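Local coordinates for protein of unknown function with a Fic domain (Bacteroides thetaiotaomicron VPI-5482, PDB 3CUC), which is of unknown function but carries a Fic domain, a mostly helical fold recognised by a conserved signature motif, at residues R105-Q110 and G200-L205; T161-W166 and A183-R188. One frame throughout, in Å; residues are numbered along the deposited sequence.

Contact 1 of 2, residues R105-Q110 and G200-L205; sequences RTILVQ and GRIARL
Ile107 and Arg201 are where the two backbones come nearest, with their CA atoms 8.4 Å apart; here the end of helix 97-107 meets the first turns of helix 199-213. Ile107 does most of the work on its side, and its two branches reach different residues. Its chi1 of 69° sets CG1 between the backbone N and the carbonyl carbon. CD1 then reaches Arg201 CB at 3.7 Å and the CD1 tip of Ile202 at 4.1 Å. The other branch, Ile107 CG2, meets Leu205 CD1 at 4.1 Å, the two side chains running past each other in opposite directions. Leu108, the first residue to leave the helix, adds its CD2 methyl 3.6 Å from Arg201 NH2. That methyl comes obliquely to the guanidinium. No hydrogen bond joins the segments. Arg201 bends at chi3 (-83°), and its NH1 forms a salt bridge to Glu73 of helix 68-89. Arg201 belongs to the C-terminal part of the Fic signature, HPFx(D/E)GNGRxxR. It is thus split in role: its aliphatic root packs on Ile107, while its charged end rests against a leucine methyl and is paired with an acid outside the two segments. The apolar cover from Leu108 would probably strengthen that pairing with Glu73.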
ATOM      1  N   ARG A 105       7.469 -10.250   7.356  1.00 51.87           N
ATOM      2  CA  ARG A 105       7.568 -10.993   8.603  1.00 52.92           C
ATOM      3  C   ARG A 105       6.550 -10.487   9.626  1.00 50.82           C
ATOM      4  O   ARG A 105       5.935 -11.271  10.331  1.00 49.85           O
ATOM      5  CB  ARG A 105       8.991 -10.865   9.163  1.00 52.96           C
ATOM      6  CG  ARG A 105       9.299 -11.702  10.420  1.00 57.30           C
ATOM      7  CD  ARG A 105      10.797 -11.634  10.812  1.00 59.73           C
ATOM      8  NE  ARG A 105      11.690 -12.087   9.728  1.00 70.91           N
ATOM      9  CZ  ARG A 105      12.485 -11.309   8.977  1.00 73.95           C
ATOM     10  NH1 ARG A 105      12.557  -9.996   9.166  1.00 75.11           N
ATOM     11  NH2 ARG A 105      13.233 -11.859   8.020  1.00 71.51           N
ATOM     12  N   THR A 106       6.371  -9.171   9.691  1.00 50.37           N
ATOM     13  CA  THR A 106       5.485  -8.557  10.678  1.00 49.46           C
ATOM     14  C   THR A 106       4.012  -8.839  10.399  1.00 50.14           C
ATOM     15  O   THR A 106       3.319  -9.386  11.253  1.00 50.80           O
ATOM     16  CB  THR A 106       5.683  -7.030  10.729  1.00 48.58           C
ATOM     17  OG1 THR A 106       7.052  -6.738  11.011  1.00 48.58           O
ATOM     18  CG2 THR A 106       4.805  -6.403  11.797  1.00 47.89           C
ATOM     19  N   ILE A 107       3.541  -8.472   9.208  1.00 50.36           N
ATOM     20  CA  ILE A 107       2.098  -8.499   8.917  1.00 50.07           C
ATOM     21  C   ILE A 107       1.542  -9.926   8.805  1.00 51.81           C
ATOM     22  O   ILE A 107       0.380 -10.168   9.149  1.00 50.93           O
ATOM     23  CB  ILE A 107       1.716  -7.661   7.659  1.00 48.79           C
ATOM     24  CG1 ILE A 107       2.246  -8.291   6.369  1.00 44.43           C
ATOM     25  CG2 ILE A 107       2.217  -6.236   7.796  1.00 46.98           C
ATOM     26  CD1 ILE A 107       1.672  -7.654   5.147  1.00 42.79           C
ATOM     27  N   LEU A 108       2.366 -10.850   8.308  1.00 53.91           N
ATOM     28  CA  LEU A 108       2.070 -12.280   8.384  1.00 56.15           C
ATOM     29  C   LEU A 108       2.759 -12.753   9.653  1.00 59.53           C
ATOM     30  O   LEU A 108       3.985 -12.834   9.692  1.00 63.68           O
ATOM     31  CB  LEU A 108       2.629 -13.041   7.174  1.00 54.78           C
ATOM     32  CG  LEU A 108       2.361 -12.462   5.790  1.00 51.77           C
ATOM     33  CD1 LEU A 108       2.974 -13.363   4.709  1.00 46.67           C
ATOM     34  CD2 LEU A 108       0.862 -12.263   5.578  1.00 43.69           C
ATOM     35  N   VAL A 109       1.996 -13.064  10.692  1.00 60.57           N
ATOM     36  CA  VAL A 109       2.576 -13.150  12.035  1.00 61.46           C
ATOM     37  C   VAL A 109       3.732 -14.149  12.157  1.00 62.79           C
ATOM     38  O   VAL A 109       4.699 -13.884  12.871  1.00 61.63           O
ATOM     39  CB  VAL A 109       1.500 -13.477  13.081  1.00 62.02           C
ATOM     40  CG1 VAL A 109       2.120 -13.605  14.475  1.00 61.45           C
ATOM     41  CG2 VAL A 109       0.408 -12.399  13.060  1.00 60.26           C
ATOM     42  N   GLN A 110       3.646 -15.267  11.435  1.00 65.27           N
ATOM     43  CA  GLN A 110       4.587 -16.380  11.617  1.00 67.13           C
ATOM     44  C   GLN A 110       4.572 -17.358  10.448  1.00 68.94           C
ATOM     45  O   GLN A 110       3.649 -17.340   9.628  1.00 69.09           O
ATOM     46  CB  GLN A 110       4.237 -17.127  12.898  1.00 66.98           C
ATOM     47  CG  GLN A 110       2.787 -17.591  12.939  1.00 68.22           C
ATOM     48  CD  GLN A 110       2.290 -17.852  14.347  1.00 69.20           C
ATOM     49  OE1 GLN A 110       3.067 -18.166  15.250  1.00 70.42           O
ATOM     50  NE2 GLN A 110       0.984 -17.725  14.540  1.00 70.97           N
ATOM     51  N   GLY A 200      -0.028  -8.147  -1.788  1.00 48.90           N
ATOM     52  CA  GLY A 200      -1.032  -7.109  -1.962  1.00 48.21           C
ATOM     53  C   GLY A 200      -0.902  -6.057  -0.882  1.00 47.79           C
ATOM     54  O   GLY A 200      -0.891  -4.862  -1.156  1.00 48.26           O
ATOM     55  N   ARG A 201      -0.785  -6.509   0.355  1.00 47.60           N
ATOM     56  CA  ARG A 201      -0.699  -5.607   1.498  1.00 47.83           C
ATOM     57  C   ARG A 201       0.609  -4.840   1.551  1.00 47.18           C
ATOM     58  O   ARG A 201       0.626  -3.696   1.998  1.00 47.58           O
ATOM     59  CB  ARG A 201      -0.899  -6.385   2.799  1.00 48.47           C
ATOM     60  CG  ARG A 201      -2.349  -6.725   3.065  1.00 48.38           C
ATOM     61  CD  ARG A 201      -2.478  -7.794   4.113  1.00 47.74           C
ATOM     62  NE  ARG A 201      -2.321  -9.125   3.546  1.00 47.49           N
ATOM     63  CZ  ARG A 201      -2.235 -10.236   4.263  1.00 43.56           C
ATOM     64  NH1 ARG A 201      -2.288 -10.184   5.587  1.00 46.31           N
ATOM     65  NH2 ARG A 201      -2.089 -11.408   3.649  1.00 46.27           N
ATOM     66  N   ILE A 202       1.696  -5.471   1.105  1.00 46.64           N
ATOM     67  CA  ILE A 202       2.992  -4.803   1.046  1.00 46.12           C
ATOM     68  C   ILE A 202       2.931  -3.695   0.005  1.00 45.87           C
ATOM     69  O   ILE A 202       3.326  -2.570   0.285  1.00 46.61           O
ATOM     70  CB  ILE A 202       4.151  -5.765   0.705  1.00 45.93           C
ATOM     71  CG1 ILE A 202       4.325  -6.823   1.805  1.00 46.23           C
ATOM     72  CG2 ILE A 202       5.452  -4.986   0.525  1.00 42.31           C
ATOM     73  CD1 ILE A 202       4.889  -6.278   3.100  1.00 48.01           C
ATOM     74  N   ALA A 203       2.422  -4.014  -1.183  1.00 45.56           N
ATOM     75  CA  ALA A 203       2.266  -3.016  -2.243  1.00 45.32           C
ATOM     76  C   ALA A 203       1.565  -1.770  -1.708  1.00 45.67           C
ATOM     77  O   ALA A 203       2.070  -0.654  -1.847  1.00 46.46           O
ATOM     78  CB  ALA A 203       1.497  -3.590  -3.419  1.00 44.40           C
ATOM     79  N   ARG A 204       0.420  -1.970  -1.065  1.00 45.21           N
ATOM     80  CA  ARG A 204      -0.390  -0.854  -0.602  1.00 45.05           C
ATOM     81  C   ARG A 204       0.267  -0.123   0.556  1.00 45.43           C
ATOM     82  O   ARG A 204       0.116   1.094   0.695  1.00 46.81           O
ATOM     83  CB  ARG A 204      -1.790  -1.331  -0.229  1.00 45.08           C
ATOM     84  CG  ARG A 204      -2.631  -1.679  -1.454  1.00 45.54           C
ATOM     85  CD  ARG A 204      -4.063  -2.028  -1.086  1.00 46.51           C
ATOM     86  NE  ARG A 204      -4.124  -3.299  -0.359  1.00 50.48           N
ATOM     87  CZ  ARG A 204      -4.101  -4.510  -0.921  1.00 46.22           C
ATOM     88  NH1 ARG A 204      -4.028  -4.659  -2.238  1.00 45.47           N
ATOM     89  NH2 ARG A 204      -4.154  -5.582  -0.155  1.00 42.75           N
ATOM     90  N   LEU A 205       1.005  -0.860   1.378  1.00 45.20           N
ATOM     91  CA  LEU A 205       1.812  -0.249   2.434  1.00 45.57           C
ATOM     92  C   LEU A 205       2.922   0.618   1.841  1.00 45.14           C
ATOM     93  O   LEU A 205       3.203   1.694   2.351  1.00 44.74           O
ATOM     94  CB  LEU A 205       2.399  -1.319   3.371  1.00 45.48           C
ATOM     95  CG  LEU A 205       1.455  -1.837   4.463  1.00 45.02           C
ATOM     96  CD1 LEU A 205       1.982  -3.127   5.065  1.00 39.62           C
ATOM     97  CD2 LEU A 205       1.247  -0.786   5.546  1.00 45.06           C
TER

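Contact 2 of 2, residues T161-W166 and A183-R188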
ATOM      1  N   THR A 161      16.693  -6.195  -5.703  1.00 49.82           N
ATOM      2  CA  THR A 161      17.812  -5.268  -5.570  1.00 48.85           C
ATOM      3  C   THR A 161      17.702  -4.147  -6.601  1.00 48.87           C
ATOM      4  O   THR A 161      18.004  -2.997  -6.301  1.00 48.48           O
ATOM      5  CB  THR A 161      19.164  -5.975  -5.721  1.00 48.71           C
ATOM      6  OG1 THR A 161      19.267  -7.011  -4.743  1.00 50.36           O
ATOM      7  CG2 THR A 161      20.320  -4.992  -5.535  1.00 43.83           C
ATOM      8  N   SER A 162      17.254  -4.484  -7.809  1.00 48.68           N
ATOM      9  CA  SER A 162      17.045  -3.482  -8.854  1.00 48.42           C
ATOM     10  C   SER A 162      15.934  -2.503  -8.493  1.00 48.48           C
ATOM     11  O   SER A 162      16.033  -1.310  -8.798  1.00 48.62           O
ATOM     12  CB  SER A 162      16.728  -4.153 -10.193  1.00 47.83           C
ATOM     13  OG  SER A 162      17.888  -4.771 -10.710  1.00 47.08           O
ATOM     14  N   LEU A 163      14.886  -3.015  -7.845  1.00 47.87           N
ATOM     15  CA  LEU A 163      13.713  -2.220  -7.488  1.00 47.23           C
ATOM     16  C   LEU A 163      14.052  -1.157  -6.448  1.00 48.15           C
ATOM     17  O   LEU A 163      13.698   0.013  -6.610  1.00 48.17           O
ATOM     18  CB  LEU A 163      12.606  -3.127  -6.955  1.00 47.21           C
ATOM     19  CG  LEU A 163      11.254  -2.476  -6.655  1.00 47.63           C
ATOM     20  CD1 LEU A 163      10.550  -2.087  -7.946  1.00 42.37           C
ATOM     21  CD2 LEU A 163      10.393  -3.429  -5.816  1.00 45.45           C
ATOM     22  N   VAL A 164      14.732  -1.565  -5.380  1.00 48.15           N
ATOM     23  CA  VAL A 164      15.100  -0.618  -4.325  1.00 48.64           C
ATOM     24  C   VAL A 164      16.155   0.367  -4.827  1.00 48.83           C
ATOM     25  O   VAL A 164      16.074   1.558  -4.540  1.00 49.82           O
ATOM     26  CB  VAL A 164      15.575  -1.309  -3.016  1.00 48.43           C
ATOM     27  CG1 VAL A 164      14.417  -2.018  -2.344  1.00 47.64           C
ATOM     28  CG2 VAL A 164      16.720  -2.268  -3.281  1.00 48.08           C
ATOM     29  N   ASP A 165      17.130  -0.120  -5.590  1.00 48.78           N
ATOM     30  CA  ASP A 165      18.111   0.764  -6.220  1.00 49.07           C
ATOM     31  C   ASP A 165      17.407   1.762  -7.135  1.00 48.57           C
ATOM     32  O   ASP A 165      17.712   2.951  -7.105  1.00 48.31           O
ATOM     33  CB  ASP A 165      19.162  -0.028  -7.014  1.00 49.06           C
ATOM     34  CG  ASP A 165      20.093  -0.853  -6.121  1.00 51.26           C
ATOM     35  OD1 ASP A 165      19.866  -0.928  -4.891  1.00 55.36           O
ATOM     36  OD2 ASP A 165      21.053  -1.444  -6.660  1.00 53.59           O
ATOM     37  N   TRP A 166      16.455   1.279  -7.931  1.00 48.24           N
ATOM     38  CA  TRP A 166      15.695   2.153  -8.819  1.00 47.99           C
ATOM     39  C   TRP A 166      14.927   3.213  -8.026  1.00 48.48           C
ATOM     40  O   TRP A 166      14.946   4.400  -8.375  1.00 47.79           O
ATOM     41  CB  TRP A 166      14.712   1.359  -9.692  1.00 47.27           C
ATOM     42  CG  TRP A 166      13.629   2.234 -10.246  1.00 46.59           C
ATOM     43  CD1 TRP A 166      13.719   3.069 -11.316  1.00 46.25           C
ATOM     44  CD2 TRP A 166      12.312   2.401  -9.715  1.00 46.11           C
ATOM     45  NE1 TRP A 166      12.534   3.734 -11.501  1.00 45.03           N
ATOM     46  CE2 TRP A 166      11.651   3.341 -10.530  1.00 45.61           C
ATOM     47  CE3 TRP A 166      11.624   1.842  -8.630  1.00 46.19           C
ATOM     48  CZ2 TRP A 166      10.330   3.732 -10.301  1.00 46.83           C
ATOM     49  CZ3 TRP A 166      10.316   2.234  -8.400  1.00 46.86           C
ATOM     50  CH2 TRP A 166       9.680   3.168  -9.234  1.00 47.80           C
ATOM     51  N   ALA A 183       2.822   4.979  -7.386  1.00 46.06           N
ATOM     52  CA  ALA A 183       2.116   4.104  -8.325  1.00 46.32           C
ATOM     53  C   ALA A 183       3.068   3.116  -8.976  1.00 46.78           C
ATOM     54  O   ALA A 183       2.763   1.934  -9.075  1.00 47.27           O
ATOM     55  CB  ALA A 183       1.404   4.922  -9.390  1.00 46.04           C
ATOM     56  N   LEU A 184       4.227   3.606  -9.403  1.00 47.50           N
ATOM     57  CA  LEU A 184       5.194   2.773 -10.116  1.00 48.09           C
ATOM     58  C   LEU A 184       5.888   1.789  -9.180  1.00 48.00           C
ATOM     59  O   LEU A 184       6.153   0.655  -9.574  1.00 48.69           O
ATOM     60  CB  LEU A 184       6.219   3.643 -10.850  1.00 48.16           C
ATOM     61  CG  LEU A 184       6.898   3.065 -12.096  1.00 49.36           C
ATOM     62  CD1 LEU A 184       5.916   2.339 -13.017  1.00 49.03           C
ATOM     63  CD2 LEU A 184       7.589   4.189 -12.852  1.00 48.26           C
ATOM     64  N   LEU A 185       6.167   2.214  -7.945  1.00 47.52           N
ATOM     65  CA  LEU A 185       6.696   1.307  -6.915  1.00 46.87           C
ATOM     66  C   LEU A 185       5.726   0.153  -6.632  1.00 47.48           C
ATOM     67  O   LEU A 185       6.135  -1.007  -6.557  1.00 47.42           O
ATOM     68  CB  LEU A 185       6.998   2.065  -5.613  1.00 46.45           C
ATOM     69  CG  LEU A 185       7.537   1.243  -4.430  1.00 45.07           C
ATOM     70  CD1 LEU A 185       8.778   0.450  -4.827  1.00 39.73           C
ATOM     71  CD2 LEU A 185       7.833   2.131  -3.232  1.00 45.44           C
ATOM     72  N   HIS A 186       4.449   0.487  -6.464  1.00 47.81           N
ATOM     73  CA  HIS A 186       3.395  -0.502  -6.252  1.00 47.94           C
ATOM     74  C   HIS A 186       3.356  -1.487  -7.411  1.00 47.86           C
ATOM     75  O   HIS A 186       3.365  -2.706  -7.213  1.00 47.11           O
ATOM     76  CB  HIS A 186       2.045   0.210  -6.127  1.00 48.40           C
ATOM     77  CG  HIS A 186       0.871  -0.709  -5.973  1.00 48.80           C
ATOM     78  ND1 HIS A 186       0.547  -1.673  -6.902  1.00 47.97           N
ATOM     79  CD2 HIS A 186      -0.077  -0.782  -5.009  1.00 52.79           C
ATOM     80  CE1 HIS A 186      -0.538  -2.314  -6.507  1.00 51.16           C
ATOM     81  NE2 HIS A 186      -0.939  -1.790  -5.363  1.00 49.57           N
ATOM     82  N   TYR A 187       3.324  -0.951  -8.625  1.00 48.36           N
ATOM     83  CA  TYR A 187       3.148  -1.781  -9.811  1.00 48.65           C
ATOM     84  C   TYR A 187       4.303  -2.744 -10.024  1.00 48.21           C
ATOM     85  O   TYR A 187       4.093  -3.943 -10.177  1.00 47.40           O
ATOM     86  CB  TYR A 187       2.967  -0.930 -11.065  1.00 49.23           C
ATOM     87  CG  TYR A 187       2.621  -1.786 -12.254  1.00 49.86           C
ATOM     88  CD1 TYR A 187       1.322  -2.254 -12.438  1.00 49.28           C
ATOM     89  CD2 TYR A 187       3.596  -2.168 -13.169  1.00 49.88           C
ATOM     90  CE1 TYR A 187       0.996  -3.057 -13.513  1.00 50.90           C
ATOM     91  CE2 TYR A 187       3.285  -2.972 -14.248  1.00 51.50           C
ATOM     92  CZ  TYR A 187       1.984  -3.418 -14.420  1.00 52.29           C
ATOM     93  OH  TYR A 187       1.672  -4.217 -15.503  1.00 51.28           O
ATOM     94  N   ARG A 188       5.519  -2.212 -10.036  1.00 48.74           N
ATOM     95  CA  ARG A 188       6.709  -3.036 -10.217  1.00 49.10           C
ATOM     96  C   ARG A 188       6.826  -4.098  -9.129  1.00 49.95           C
ATOM     97  O   ARG A 188       7.085  -5.266  -9.431  1.00 50.19           O
ATOM     98  CB  ARG A 188       7.962  -2.166 -10.263  1.00 49.03           C
ATOM     99  CG  ARG A 188       8.028  -1.312 -11.511  1.00 49.11           C
ATOM    100  CD  ARG A 188       9.297  -0.495 -11.565  1.00 49.11           C
ATOM    101  NE  ARG A 188       9.548   0.014 -12.911  1.00 51.15           N
ATOM    102  CZ  ARG A 188      10.681   0.591 -13.303  1.00 48.14           C
ATOM    103  NH1 ARG A 188      11.698   0.738 -12.465  1.00 51.43           N
ATOM    104  NH2 ARG A 188      10.800   1.019 -14.549  1.00 48.11           N
TER
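Trp166 projects from helix 156-173 into a hollow on helix 178-192 formed by Leu184, Leu185 and Arg188. The two short segments are almost exactly antiparallel, and their axes approach no closer than 11.2 Å. Large side chains fill that wide spacing. The indole swings out with CG anti to the backbone N (chi1 161°), and its six-membered ring lies against the surface formed by Leu184 and the backbone of Leu185, under the Arg188 side chain. CZ2 touches Leu184 CD2 at 3.8 Å, and the two side chains cross at about a right angle. The rim of the ring also reaches the backbone: CH2 lies 3.9 Å from Leu185 N, which sits at the ring edge near its plane. Arg188 closes the hollow over one face of the indole. Its chain is extended from CG to NE and lays CD over the six-membered ring in a CH-pi contact. The guanidinium continues over the five-membered ring, with CZ 4.1 Å from that centroid and 14° off the ring normal, a cation-pi contact. The two planes are turned 45° apart, so NH1 dips toward the indole rather than the whole group lying flat on it. Arg188 NH2 is hydrogen-bonded to Ala250 O, which helps fix the chain across the ring. Leu163, one turn before Trp166, is the second bump. Its CD1 packs on Arg188 CB at 3.5 Å, and its CG meets Leu185 CD1 at 4.2 Å. Helix 199-213 packs on a flank of helix 178-192, where Leu185 meets Leu206 and Val210. Ala183 and Tyr187, turned away from helix 156-173, meet helices 256-277 and 226-240.

Contact 2 is nested in the chain loop closed by contact 1, and their centres lie about 17 Å apart. The successive helices 178-192 and 199-213 join them. Ala203 CB packs on His186 CD2 at 3.6 Å, linking a residue of contact 1's second segment to one of contact 2's. Tyr229 OH is a second bridge, hydrogen-bonded to both His186 NE2 and Arg204 NH1. One side of contact 1, segment 200-205, carries the end of the Fic signature, and one side of contact 2, segment 183-188, is on the helix that precedes it. The Arg204 to Glu44 salt bridge is consistent with Fic relatives in which an inhibitory glutamate pairs with the second arginine of the motif.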